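Local coordinates for sensor protein kinase HptS (Staphylococcus aureus, PDB 6LKI) that probably acts as a membrane-bound sensor histidine kinase that detects an extracellular signal linked to hexose phosphate uptake and autophosphorylates on a histidine, at residues H14-Q19 with Q55-L60. Residues are numbered along the deposited sequence; the frame is centred on the assembly and turned at random.
Sequences HHTEKQ and QQPATL
Two torsions set up the meeting of Gln56 with Thr16 and Gln19: the Gln56 chain folds at its second bond (chi2 -53°), laying its amide across one face of the helix, while in Thr16 (chi1 -64°) CG2 stands anti to the backbone N and OG1 lies beside it. The Thr16 methyl CG2 thus lies against the bent chain, 3.8 Å from Gln56 CB, and also touches Leu60 CD1, 4.0 Å away. Gln56 OE1 settles between the two helix residues, 3.5 Å from Thr16 CG2 and 3.6 Å from Gln19 CB; these are carbon contacts, and this buried oxygen has no hydrogen-bond partner in the model. Gln56 NE2 is hydrogen-bonded to Leu52 O in the last turn of helix 39-55 and gives a weak hydrogen bond to Gln19 OE1 (3.4 Å), the two amide planes standing 60° apart. A water accepts from Gln56 NE2 and donates to Gln55 OE1; its approach to Gln19 OE1 is too short to be trusted. Thr16 OG1 is hydrogen-bonded to Ser12 O one turn earlier and passes Pro57 CD at 3.7 Å; a second water, 2.9 Å from Ala58 N, ties the same hydroxyl to the loop backbone. Ala58 in the loop and Leu60 in the strand rest on Met104 of strand 97-106. The contact packs the middle of the long helix 2-31 against the turn from helix 39-55 into strand 59-66, the first strand of one four-stranded antiparallel sheet; with a second 2-1-4-3 sheet in the chain, this is consistent with the double-Cache (PAS-like) fold of extracellular sensor domains.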
loop_
_atom_site.group_PDB
_atom_site.type_symbol
_atom_site.label_atom_id
_atom_site.label_comp_id
_atom_site.label_asym_id
_atom_site.label_seq_id
_atom_site.Cartn_x
_atom_site.Cartn_y
_atom_site.Cartn_z
ATOM N N HIS B 14 14.094 11.956 -22.725
ATOM C CA HIS B 14 13.322 11.322 -23.789
ATOM C C HIS B 14 13.951 9.998 -24.203
ATOM O O HIS B 14 13.252 8.990 -24.362
ATOM C CB HIS B 14 13.218 12.273 -24.983
ATOM C CG HIS B 14 12.595 11.665 -26.200
ATOM N ND1 HIS B 14 11.476 10.863 -26.145
ATOM C CD2 HIS B 14 12.931 11.751 -27.509
ATOM C CE1 HIS B 14 11.152 10.478 -27.366
ATOM N NE2 HIS B 14 12.019 11.003 -28.213
ATOM N N HIS B 15 15.276 9.976 -24.359
ATOM C CA HIS B 15 15.958 8.761 -24.791
ATOM C C HIS B 15 15.929 7.688 -23.708
ATOM O O HIS B 15 15.729 6.506 -24.007
ATOM C CB HIS B 15 17.397 9.091 -25.189
ATOM C CG HIS B 15 18.129 7.952 -25.826
ATOM N ND1 HIS B 15 17.874 7.532 -27.115
ATOM C CD2 HIS B 15 19.116 7.153 -25.358
ATOM C CE1 HIS B 15 18.669 6.519 -27.410
ATOM N NE2 HIS B 15 19.434 6.271 -26.362
ATOM N N THR B 16 16.119 8.082 -22.446
ATOM C CA THR B 16 16.145 7.105 -21.361
ATOM C C THR B 16 14.799 6.406 -21.211
ATOM O O THR B 16 14.743 5.188 -21.011
ATOM C CB THR B 16 16.545 7.786 -20.052
ATOM O OG1 THR B 16 17.880 8.295 -20.164
ATOM C CG2 THR B 16 16.479 6.804 -18.888
ATOM N N GLU B 17 13.703 7.161 -21.312
ATOM C CA GLU B 17 12.381 6.558 -21.181
ATOM C C GLU B 17 12.106 5.577 -22.315
ATOM O O GLU B 17 11.468 4.539 -22.106
ATOM C CB GLU B 17 11.308 7.646 -21.139
ATOM C CG GLU B 17 10.031 7.216 -20.439
ATOM C CD GLU B 17 9.041 6.562 -21.382
ATOM O OE1 GLU B 17 9.214 6.693 -22.612
ATOM O OE2 GLU B 17 8.086 5.923 -20.893
ATOM N N LYS B 18 12.578 5.892 -23.524
ATOM C CA LYS B 18 12.453 4.965 -24.646
ATOM C C LYS B 18 13.186 3.661 -24.360
ATOM O O LYS B 18 12.657 2.570 -24.605
ATOM C CB LYS B 18 12.985 5.628 -25.922
ATOM C CG LYS B 18 13.091 4.735 -27.163
ATOM C CD LYS B 18 14.456 4.050 -27.283
ATOM C CE LYS B 18 14.315 2.670 -27.890
ATOM N NZ LYS B 18 15.511 1.812 -27.676
ATOM N N GLN B 19 14.414 3.759 -23.845
ATOM C CA GLN B 19 15.195 2.562 -23.557
ATOM C C GLN B 19 14.524 1.697 -22.501
ATOM O O GLN B 19 14.617 0.465 -22.559
ATOM C CB GLN B 19 16.606 2.951 -23.113
ATOM C CG GLN B 19 17.349 3.798 -24.131
ATOM C CD GLN B 19 18.705 3.227 -24.488
ATOM O OE1 GLN B 19 19.365 2.601 -23.658
ATOM N NE2 GLN B 19 19.126 3.433 -25.730
ATOM N N GLN B 55 22.959 1.491 -18.199
ATOM C CA GLN B 55 22.980 1.913 -19.593
ATOM C C GLN B 55 22.420 3.316 -19.782
ATOM O O GLN B 55 22.586 3.893 -20.861
ATOM C CB GLN B 55 22.197 0.925 -20.460
ATOM C CG GLN B 55 22.952 -0.352 -20.781
ATOM C CD GLN B 55 22.080 -1.389 -21.461
ATOM O OE1 GLN B 55 20.853 -1.282 -21.462
ATOM N NE2 GLN B 55 22.709 -2.405 -22.039
ATOM N N GLN B 56 21.770 3.875 -18.762
ATOM C CA GLN B 56 21.159 5.194 -18.770
ATOM C C GLN B 56 22.058 6.204 -18.072
ATOM O O GLN B 56 22.687 5.880 -17.058
ATOM C CB GLN B 56 19.797 5.165 -18.076
ATOM C CG GLN B 56 18.970 3.925 -18.379
ATOM C CD GLN B 56 18.809 3.676 -19.869
ATOM O OE1 GLN B 56 18.596 4.607 -20.646
ATOM N NE2 GLN B 56 18.909 2.415 -20.274
ATOM N N PRO B 57 22.140 7.429 -18.599
ATOM C CA PRO B 57 22.968 8.448 -17.932
ATOM C C PRO B 57 22.498 8.777 -16.527
ATOM O O PRO B 57 23.323 8.892 -15.612
ATOM C CB PRO B 57 22.849 9.660 -18.869
ATOM C CG PRO B 57 22.447 9.089 -20.191
ATOM C CD PRO B 57 21.580 7.910 -19.872
ATOM N N ALA B 58 21.190 8.911 -16.327
ATOM C CA ALA B 58 20.654 9.358 -15.051
ATOM C C ALA B 58 20.889 8.323 -13.954
ATOM O O ALA B 58 21.135 7.141 -14.211
ATOM C CB ALA B 58 19.158 9.649 -15.173
ATOM N N THR B 59 20.817 8.793 -12.709
ATOM C CA THR B 59 20.843 7.915 -11.545
ATOM C C THR B 59 19.432 7.393 -11.314
ATOM O O THR B 59 18.536 8.152 -10.931
ATOM C CB THR B 59 21.362 8.656 -10.314
ATOM O OG1 THR B 59 22.698 9.114 -10.557
ATOM C CG2 THR B 59 21.362 7.736 -9.100
ATOM N N LEU B 60 19.228 6.103 -11.556
ATOM C CA LEU B 60 17.909 5.496 -11.487
ATOM C C LEU B 60 17.879 4.426 -10.408
ATOM O O LEU B 60 18.870 3.722 -10.189
ATOM C CB LEU B 60 17.511 4.888 -12.838
ATOM C CG LEU B 60 17.529 5.845 -14.030
ATOM C CD1 LEU B 60 17.230 5.101 -15.319
ATOM C CD2 LEU B 60 16.537 6.977 -13.814
HETATM O O HOH W 1 19.444 9.820 -18.410
HETATM O O HOH W 2 19.064 0.501 -22.455
#